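Local coordinates for hydrolase (Rhizobium meliloti, PDB 5HOE), which acts as a carbohydrate acetylesterase of the GDSL (SGNH) hydrolase family, probably cleaving acetyl ester bonds, and assembles as an octamer, at residues P162-M167 with D206-S211; A51-L56 with Y60-E65; N123-L128 with V148-P153. All blocks are in the same frame, centred on the assembly; numbering follows the deposited sequence.

Contact 1: residues P162-M167 with D206-S211; sequences PWFEGM and DGIHLS. With PO4 (phosphate ion), chain E.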
loop_
_atom_site.group_PDB
_atom_site.type_symbol
_atom_site.label_atom_id
_atom_site.label_comp_id
_atom_site.label_asym_id
_atom_site.label_seq_id
_atom_site.Cartn_x
_atom_site.Cartn_y
_atom_site.Cartn_z
ATOM N N PRO A 162 34.071 -1.849 15.720
ATOM C CA PRO A 162 32.977 -2.737 16.146
ATOM C C PRO A 162 31.648 -2.455 15.479
ATOM O O PRO A 162 30.844 -3.390 15.323
ATOM C CB PRO A 162 32.893 -2.513 17.662
ATOM C CG PRO A 162 33.605 -1.269 17.907
ATOM C CD PRO A 162 34.695 -1.207 16.888
ATOM N N TRP A 163 31.359 -1.204 15.095
ATOM C CA TRP A 163 30.079 -0.960 14.430
ATOM C C TRP A 163 30.055 -1.584 13.037
ATOM O O TRP A 163 29.056 -2.203 12.648
ATOM C CB TRP A 163 29.748 0.531 14.366
ATOM C CG TRP A 163 28.358 0.772 13.857
ATOM C CD1 TRP A 163 28.005 1.370 12.686
ATOM C CD2 TRP A 163 27.128 0.385 14.500
ATOM N NE1 TRP A 163 26.630 1.387 12.558
ATOM C CE2 TRP A 163 26.074 0.793 13.663
ATOM C CE3 TRP A 163 26.823 -0.271 15.701
ATOM C CZ2 TRP A 163 24.737 0.556 13.979
ATOM C CZ3 TRP A 163 25.494 -0.486 16.025
ATOM C CH2 TRP A 163 24.460 -0.058 15.170
ATOM N N PHE A 164 31.136 -1.432 12.269
ATOM C CA PHE A 164 31.221 -2.122 10.985
ATOM C C PHE A 164 31.217 -3.637 11.157
ATOM O O PHE A 164 30.606 -4.346 10.355
ATOM C CB PHE A 164 32.469 -1.698 10.208
ATOM C CG PHE A 164 32.300 -0.460 9.321
ATOM C CD1 PHE A 164 31.115 -0.204 8.622
ATOM C CD2 PHE A 164 33.362 0.422 9.154
ATOM C CE1 PHE A 164 31.007 0.911 7.794
ATOM C CE2 PHE A 164 33.249 1.529 8.356
ATOM C CZ PHE A 164 32.083 1.785 7.671
ATOM N N GLU A 165 31.921 -4.164 12.176
ATOM C CA GLU A 165 31.894 -5.605 12.398
ATOM C C GLU A 165 30.471 -6.111 12.622
ATOM O O GLU A 165 30.066 -7.145 12.063
ATOM C CB GLU A 165 32.795 -5.993 13.572
ATOM C CG GLU A 165 32.820 -7.477 13.767
ATOM C CD GLU A 165 34.021 -7.978 14.536
ATOM O OE1 GLU A 165 34.852 -7.160 15.011
ATOM O OE2 GLU A 165 34.126 -9.218 14.659
ATOM N N GLY A 166 29.691 -5.404 13.443
ATOM C CA GLY A 166 28.294 -5.777 13.613
ATOM C C GLY A 166 27.495 -5.621 12.333
ATOM O O GLY A 166 26.653 -6.458 12.003
ATOM N N MET A 167 27.761 -4.551 11.595
ATOM C CA MET A 167 27.036 -4.278 10.358
ATOM C C MET A 167 27.181 -5.421 9.367
ATOM O O MET A 167 26.230 -5.751 8.655
ATOM C CB MET A 167 27.575 -2.988 9.735
ATOM C CG MET A 167 26.731 -2.439 8.637
ATOM S SD MET A 167 27.449 -0.950 7.888
ATOM C CE MET A 167 27.422 0.188 9.289
ATOM N N ASP A 206 39.496 -0.198 6.894
ATOM C CA ASP A 206 38.226 -0.573 7.503
ATOM C C ASP A 206 37.753 -1.991 7.165
ATOM O O ASP A 206 36.766 -2.430 7.759
ATOM C CB ASP A 206 37.121 0.461 7.201
ATOM C CG ASP A 206 36.874 0.673 5.707
ATOM O OD1 ASP A 206 37.323 -0.149 4.865
ATOM O OD2 ASP A 206 36.175 1.663 5.369
ATOM N N GLY A 207 38.442 -2.729 6.275
ATOM C CA GLY A 207 38.031 -4.058 5.867
ATOM C C GLY A 207 36.923 -4.104 4.826
ATOM O O GLY A 207 36.416 -5.200 4.536
ATOM N N ILE A 208 36.527 -2.950 4.260
ATOM C CA ILE A 208 35.385 -2.848 3.343
ATOM C C ILE A 208 35.786 -2.123 2.052
ATOM O O ILE A 208 35.469 -2.567 0.948
ATOM C CB ILE A 208 34.205 -2.119 4.024
ATOM C CG1 ILE A 208 33.700 -2.903 5.233
ATOM C CG2 ILE A 208 33.058 -1.912 3.036
ATOM C CD1 ILE A 208 33.009 -2.054 6.265
ATOM N N HIS A 209 36.488 -1.003 2.177
ATOM C CA HIS A 209 36.780 -0.156 1.037
ATOM C C HIS A 209 38.218 -0.357 0.558
ATOM O O HIS A 209 38.968 -1.183 1.094
ATOM C CB HIS A 209 36.422 1.291 1.380
ATOM C CG HIS A 209 35.016 1.453 1.873
ATOM N ND1 HIS A 209 34.706 1.634 3.205
ATOM C CD2 HIS A 209 33.835 1.429 1.215
ATOM C CE1 HIS A 209 33.391 1.734 3.339
ATOM N NE2 HIS A 209 32.840 1.586 2.151
ATOM N N LEU A 210 38.583 0.373 -0.504
ATOM C CA LEU A 210 39.807 0.112 -1.257
ATOM C C LEU A 210 40.725 1.330 -1.284
ATOM O O LEU A 210 40.284 2.475 -1.171
ATOM C CB LEU A 210 39.470 -0.303 -2.696
ATOM C CG LEU A 210 38.371 -1.329 -2.958
ATOM C CD1 LEU A 210 38.101 -1.406 -4.449
ATOM C CD2 LEU A 210 38.800 -2.650 -2.403
ATOM N N SER A 211 42.021 1.063 -1.420
ATOM C CA SER A 211 43.019 2.100 -1.615
ATOM C C SER A 211 42.976 2.632 -3.040
ATOM O O SER A 211 42.427 2.003 -3.945
ATOM C CB SER A 211 44.408 1.527 -1.333
ATOM O OG SER A 211 44.822 0.640 -2.351
HETATM P P PO4 E . 29.430 0.636 1.379
HETATM O O1 PO4 E . 28.751 0.739 0.043
HETATM O O2 PO4 E . 30.233 -0.637 1.432
HETATM O O3 PO4 E . 30.254 1.818 1.823
HETATM O O4 PO4 E . 28.426 0.661 2.486
#

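Contact 2: residues A51-L56 with Y60-E65; sequences AMAARL and YHIIEE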
loop_
_atom_site.group_PDB
_atom_site.type_symbol
_atom_site.label_atom_id
_atom_site.label_comp_id
_atom_site.label_asym_id
_atom_site.label_seq_id
_atom_site.Cartn_x
_atom_site.Cartn_y
_atom_site.Cartn_z
ATOM N N ALA A 51 40.157 5.550 -13.676
ATOM C CA ALA A 51 41.276 4.742 -14.147
ATOM C C ALA A 51 40.891 3.893 -15.355
ATOM O O ALA A 51 41.693 3.728 -16.283
ATOM C CB ALA A 51 41.782 3.859 -13.004
ATOM N N MET A 52 39.682 3.325 -15.354
ATOM C CA MET A 52 39.205 2.587 -16.524
ATOM C C MET A 52 39.065 3.518 -17.719
ATOM O O MET A 52 39.493 3.182 -18.839
ATOM C CB MET A 52 37.859 1.929 -16.207
ATOM C CG MET A 52 37.327 1.064 -17.341
ATOM S SD MET A 52 35.588 0.634 -17.227
ATOM C CE MET A 52 34.786 2.230 -17.313
ATOM N N ALA A 53 38.516 4.721 -17.493
ATOM C CA ALA A 53 38.350 5.680 -18.587
ATOM C C ALA A 53 39.692 6.089 -19.185
ATOM O O ALA A 53 39.817 6.247 -20.409
ATOM C CB ALA A 53 37.589 6.908 -18.089
ATOM N N ALA A 54 40.708 6.280 -18.340
ATOM C CA ALA A 54 42.022 6.655 -18.842
ATOM C C ALA A 54 42.594 5.569 -19.752
ATOM O O ALA A 54 43.145 5.865 -20.821
ATOM C CB ALA A 54 42.962 6.915 -17.666
ATOM N N ARG A 55 42.475 4.304 -19.346
ATOM C CA ARG A 55 42.991 3.212 -20.171
ATOM C C ARG A 55 42.184 3.060 -21.460
ATOM O O ARG A 55 42.747 2.783 -22.526
ATOM C CB ARG A 55 42.971 1.912 -19.357
ATOM C CG ARG A 55 43.521 0.683 -20.064
ATOM C CD ARG A 55 45.051 0.598 -19.971
ATOM N NE ARG A 55 45.480 -0.731 -19.526
ATOM C CZ ARG A 55 46.483 -0.966 -18.688
ATOM N NH1 ARG A 55 47.184 0.033 -18.173
ATOM N NH2 ARG A 55 46.782 -2.211 -18.355
ATOM N N LEU A 56 40.865 3.260 -21.388
ATOM C CA LEU A 56 40.014 3.080 -22.563
ATOM C C LEU A 56 40.254 4.149 -23.628
ATOM O O LEU A 56 40.215 3.846 -24.826
ATOM C CB LEU A 56 38.543 3.051 -22.141
ATOM C CG LEU A 56 38.090 1.778 -21.429
ATOM C CD1 LEU A 56 36.673 1.945 -20.906
ATOM C CD2 LEU A 56 38.157 0.579 -22.377
ATOM N N TYR A 60 35.632 6.549 -25.518
ATOM C CA TYR A 60 34.676 6.041 -24.541
ATOM C C TYR A 60 34.201 7.173 -23.651
ATOM O O TYR A 60 34.990 8.031 -23.249
ATOM C CB TYR A 60 35.307 4.953 -23.677
ATOM C CG TYR A 60 35.517 3.648 -24.411
ATOM C CD1 TYR A 60 36.622 3.465 -25.233
ATOM C CD2 TYR A 60 34.621 2.597 -24.276
ATOM C CE1 TYR A 60 36.824 2.282 -25.903
ATOM C CE2 TYR A 60 34.810 1.407 -24.941
ATOM C CZ TYR A 60 35.917 1.253 -25.755
ATOM O OH TYR A 60 36.130 0.073 -26.436
ATOM N N HIS A 61 32.903 7.165 -23.354
ATOM C CA HIS A 61 32.280 8.103 -22.437
ATOM C C HIS A 61 31.781 7.317 -21.229
ATOM O O HIS A 61 30.906 6.454 -21.361
ATOM C CB HIS A 61 31.137 8.837 -23.137
ATOM C CG HIS A 61 30.271 9.636 -22.217
ATOM N ND1 HIS A 61 28.905 9.461 -22.146
ATOM C CD2 HIS A 61 30.574 10.606 -21.322
ATOM C CE1 HIS A 61 28.402 10.298 -21.256
ATOM N NE2 HIS A 61 29.392 11.001 -20.737
ATOM N N ILE A 62 32.350 7.605 -20.069
ATOM C CA ILE A 62 32.059 6.883 -18.835
ATOM C C ILE A 62 31.049 7.687 -18.034
ATOM O O ILE A 62 31.238 8.889 -17.808
ATOM C CB ILE A 62 33.341 6.622 -18.021
ATOM C CG1 ILE A 62 34.004 5.318 -18.467
ATOM C CG2 ILE A 62 33.053 6.487 -16.519
ATOM C CD1 ILE A 62 34.488 5.322 -19.856
ATOM N N ILE A 63 29.996 7.015 -17.576
ATOM C CA ILE A 63 28.951 7.603 -16.746
ATOM C C ILE A 63 29.012 6.919 -15.387
ATOM O O ILE A 63 28.966 5.685 -15.302
ATOM C CB ILE A 63 27.572 7.388 -17.388
ATOM C CG1 ILE A 63 27.517 8.023 -18.781
ATOM C CG2 ILE A 63 26.462 7.948 -16.506
ATOM C CD1 ILE A 63 26.584 7.340 -19.698
ATOM N N GLU A 64 29.179 7.706 -14.336
ATOM C CA GLU A 64 29.284 7.180 -12.982
ATOM C C GLU A 64 27.928 7.235 -12.290
ATOM O O GLU A 64 27.299 8.303 -12.214
ATOM C CB GLU A 64 30.293 8.003 -12.188
ATOM C CG GLU A 64 31.680 8.019 -12.794
ATOM C CD GLU A 64 32.641 8.799 -11.936
ATOM O OE1 GLU A 64 32.671 10.040 -12.032
ATOM O OE2 GLU A 64 33.340 8.169 -11.140
ATOM N N GLU A 65 27.484 6.078 -11.783
ATOM C CA GLU A 65 26.315 5.976 -10.896
ATOM C C GLU A 65 26.664 5.085 -9.697
ATOM O O GLU A 65 26.169 3.956 -9.572
ATOM C CB GLU A 65 25.084 5.457 -11.652
ATOM C CG GLU A 65 24.547 6.408 -12.726
ATOM C CD GLU A 65 23.893 7.670 -12.214
ATOM O OE1 GLU A 65 23.772 7.867 -10.996
ATOM O OE2 GLU A 65 23.468 8.479 -13.081
#

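Contact 3: residues N123-L128 with V148-P153; sequences NGMGKL and VLVVAP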
loop_
_atom_site.group_PDB
_atom_site.type_symbol
_atom_site.label_atom_id
_atom_site.label_comp_id
_atom_site.label_asym_id
_atom_site.label_seq_id
_atom_site.Cartn_x
_atom_site.Cartn_y
_atom_site.Cartn_z
ATOM N N ASN A 123 20.697 -13.550 -7.183
ATOM C CA ASN A 123 19.400 -13.347 -7.827
ATOM C C ASN A 123 19.028 -11.862 -7.903
ATOM O O ASN A 123 18.359 -11.438 -8.857
ATOM C CB ASN A 123 18.323 -14.143 -7.100
ATOM C CG ASN A 123 17.062 -14.273 -7.908
ATOM O OD1 ASN A 123 17.084 -14.746 -9.051
ATOM N ND2 ASN A 123 15.940 -13.879 -7.316
ATOM N N GLY A 124 19.450 -11.064 -6.917
ATOM C CA GLY A 124 19.261 -9.621 -7.000
ATOM C C GLY A 124 20.090 -8.987 -8.098
ATOM O O GLY A 124 19.614 -8.098 -8.816
ATOM N N MET A 125 21.340 -9.419 -8.234
ATOM C CA MET A 125 22.121 -9.059 -9.410
ATOM C C MET A 125 21.393 -9.464 -10.688
ATOM O O MET A 125 21.373 -8.705 -11.669
ATOM C CB MET A 125 23.511 -9.698 -9.340
ATOM C CG MET A 125 24.378 -9.427 -10.553
ATOM S SD MET A 125 24.788 -7.653 -10.826
ATOM C CE MET A 125 26.020 -7.341 -9.559
ATOM N N GLY A 126 20.764 -10.642 -10.687
ATOM C CA GLY A 126 20.032 -11.071 -11.866
ATOM C C GLY A 126 18.894 -10.133 -12.209
ATOM O O GLY A 126 18.615 -9.894 -13.385
ATOM N N LYS A 127 18.217 -9.596 -11.185
ATOM C CA LYS A 127 17.178 -8.598 -11.421
ATOM C C LYS A 127 17.751 -7.396 -12.164
ATOM O O LYS A 127 17.134 -6.888 -13.112
ATOM C CB LYS A 127 16.557 -8.160 -10.086
ATOM C CG LYS A 127 15.413 -7.197 -10.234
ATOM C CD LYS A 127 14.856 -6.780 -8.902
ATOM C CE LYS A 127 13.651 -5.869 -9.080
ATOM N NZ LYS A 127 13.131 -5.334 -7.777
ATOM N N LEU A 128 18.928 -6.925 -11.743
ATOM C CA LEU A 128 19.535 -5.770 -12.394
ATOM C C LEU A 128 19.940 -6.099 -13.827
ATOM O O LEU A 128 19.731 -5.293 -14.733
ATOM C CB LEU A 128 20.742 -5.273 -11.585
ATOM C CG LEU A 128 20.489 -4.870 -10.136
ATOM C CD1 LEU A 128 21.798 -4.542 -9.424
ATOM C CD2 LEU A 128 19.506 -3.708 -10.111
ATOM N N VAL A 148 26.067 -6.193 -20.927
ATOM C CA VAL A 148 26.167 -6.178 -19.470
ATOM C C VAL A 148 27.479 -6.838 -19.059
ATOM O O VAL A 148 27.808 -7.935 -19.530
ATOM C CB VAL A 148 24.985 -6.902 -18.789
ATOM C CG1 VAL A 148 25.142 -6.876 -17.269
ATOM C CG2 VAL A 148 23.676 -6.249 -19.174
ATOM N N LEU A 149 28.215 -6.186 -18.157
ATOM C CA LEU A 149 29.356 -6.806 -17.493
ATOM C C LEU A 149 29.031 -6.888 -16.006
ATOM O O LEU A 149 28.951 -5.859 -15.329
ATOM C CB LEU A 149 30.634 -6.019 -17.744
ATOM C CG LEU A 149 31.874 -6.506 -16.991
ATOM C CD1 LEU A 149 32.252 -7.954 -17.347
ATOM C CD2 LEU A 149 33.038 -5.556 -17.242
ATOM N N VAL A 150 28.830 -8.112 -15.512
ATOM C CA VAL A 150 28.630 -8.368 -14.088
ATOM C C VAL A 150 30.001 -8.446 -13.428
ATOM O O VAL A 150 30.868 -9.206 -13.872
ATOM C CB VAL A 150 27.859 -9.686 -13.885
ATOM C CG1 VAL A 150 27.780 -10.057 -12.408
ATOM C CG2 VAL A 150 26.455 -9.583 -14.492
ATOM N N VAL A 151 30.207 -7.686 -12.358
ATOM C CA VAL A 151 31.468 -7.696 -11.619
ATOM C C VAL A 151 31.195 -8.186 -10.215
ATOM O O VAL A 151 30.450 -7.545 -9.458
ATOM C CB VAL A 151 32.126 -6.306 -11.584
ATOM C CG1 VAL A 151 33.458 -6.325 -10.826
ATOM C CG2 VAL A 151 32.336 -5.808 -13.008
ATOM N N ALA A 152 31.810 -9.302 -9.851
ATOM C CA ALA A 152 31.741 -9.725 -8.466
ATOM C C ALA A 152 32.719 -8.883 -7.655
ATOM O O ALA A 152 33.896 -8.762 -8.037
ATOM C CB ALA A 152 32.089 -11.210 -8.315
ATOM N N PRO A 153 32.278 -8.258 -6.567
ATOM C CA PRO A 153 33.191 -7.454 -5.754
ATOM C C PRO A 153 34.195 -8.341 -5.039
ATOM O O PRO A 153 33.968 -9.551 -4.878
ATOM C CB PRO A 153 32.244 -6.765 -4.758
ATOM C CG PRO A 153 31.112 -7.750 -4.618
ATOM C CD PRO A 153 30.926 -8.333 -5.987
#

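Contact 1: residues P162-M167 with D206-S211
The loop carrying the probable catalytic acid and histidine of this SGNH hydrolase meets helix 162-167 through Ile208, whose CD1 lies over one face of the Phe164 ring. The geometry is that of a CH-pi contact: Ile208 CD1 is 3.6 Å from the centroid of the Phe164 ring and 17° off its normal, displaced toward the rim. Asp206 approaches the same ring obliquely, its CB 4.2 Å from Phe164 CE2. Asp206 and His209 fit the Asp-x-x-His pattern of the family and, with Ser25, are consistent with a Ser-His-Asp triad. Asp206 CG is held between the backbone N and the carbonyl carbon (chi1 58°), which folds the carboxylate over its own loop. Asp206 OD1 accepts from Ile208 N at 3.0 Å, from above the carboxylate plane, closing an Asx turn, and from His209 N at 2.9 Å. Asp206 OD2 accepts the His209 ND1 hydrogen bond at 2.6 Å, almost in the imidazole plane. Ile208 CG2 covers one face of that imidazole, linking Phe164 to the site. His209 NE2 makes a nearly straight 2.6 Å bond to O3 of a phosphate ion, probably from the crystallisation liquor, which Ser25 N, Ala69 N and Asn108 ND2 also bind.

Contact 2: residues A51-L56 with Y60-E65
Tyr60, at the start of strand 60-66, receives Leu56 from the end of the preceding helix across one ring face. Leu56 CD2 is 4.1 Å from the centroid of the Tyr60 ring and only 10° off its normal, which identifies a CH-pi contact over the middle of the ring. The two side chains cross at about a right angle, and Leu56 CB adds a 3.7 Å approach to Tyr60 CD1. Leu56 O comes within 3.6 Å of Tyr60 CD1, a plain contact. Two residues on, Ile62 again points toward the helix. With CG1 beside its backbone N (chi1 -87°), Ile62 reaches the helix, where Ile62 CD1 lies 3.9 Å from Ala53 CB and also touches Leu56 CD1. The tightest approach is Met52 CE to Ile62 CG1, at 3.4 Å closer than usual van der Waals contact; the bend of the methionine at its last torsion turns CE to the isoleucine. Farther along the strand, Glu64 leaves this apolar row for a salt bridge with Arg47. The segment axes run antiparallel at 173° and approach to 8.7 Å, as expected for the helix-to-strand return of a beta-alpha-beta crossover that begins in strand 17-23. No hydrogen bond joins 51-56 to 60-65, so the 240 Å² buried between them is mainly apolar.

Contact 3: residues N123-L128 with V148-P153
Met125 and Val150 meet tip to tip where helix 118-133 lies on the parallel sheet, within the beta-alpha-beta crossover that leads from strand 100-104 to the adjacent strand 147-152. The first residue of the helical segment, Asn123, serves the helix and the assembly: its O accepts the Lys127 N-H at 3.0 Å and also a hydrogen bond from Asn78 ND2 of a neighbouring subunit. Met125 then carries the contact. Its CA is 8.0 Å from the CA of Val150, the closest pair of CA atoms between the two segments, and its side chain bridges that gap. CG extends anti to the backbone N (chi1 177°), toward the strand, and the chain then bends twice, at its second and third torsions. After these bends Met125 CG and SD both face the same methyl of the valine: Met125 CG is 3.9 Å from Val150 CG1, and Met125 SD is 4.2 Å from Val150 CG1. The methyl met is the Val150 branch nearer to Met125. Met125 CE, carried past the valine, comes within 4.4 Å of Val151 O, a loose approach rather than a bond. The area buried between the segments is small, 101 Å², and no hydrogen bond crosses; Tyr182 of helix 171-189 touches both Met125 and Val150, while Ile103 of strand 100-104 also borders the methionine. One turn beyond Gly124, the helix continues with the backbone N of Leu128 bonded to Gly124 O at 3.2 Å.

In the fold
From the N terminus, strand 17-23 comes first, and contact 2 then closes the shortest loop of the three, with three residues separating helix 48-56 from strand 60-66, outermost within this chain. After strand 100-104, contact 3 closes over the 19 residues between 123-128 and 148-153. The chain passes from strand 147-152 to helix 162-167, where contact 1 opens; it closes 38 residues later, after helix 171-189 and strand 192-195. The three loops follow in series, neither nested nor crossed. Contacts 2 and 3 set helices on the same parallel sheet, with centres 19 Å apart, whereas contact 1 joins a short helix to the probable catalytic loop before helix 212-229.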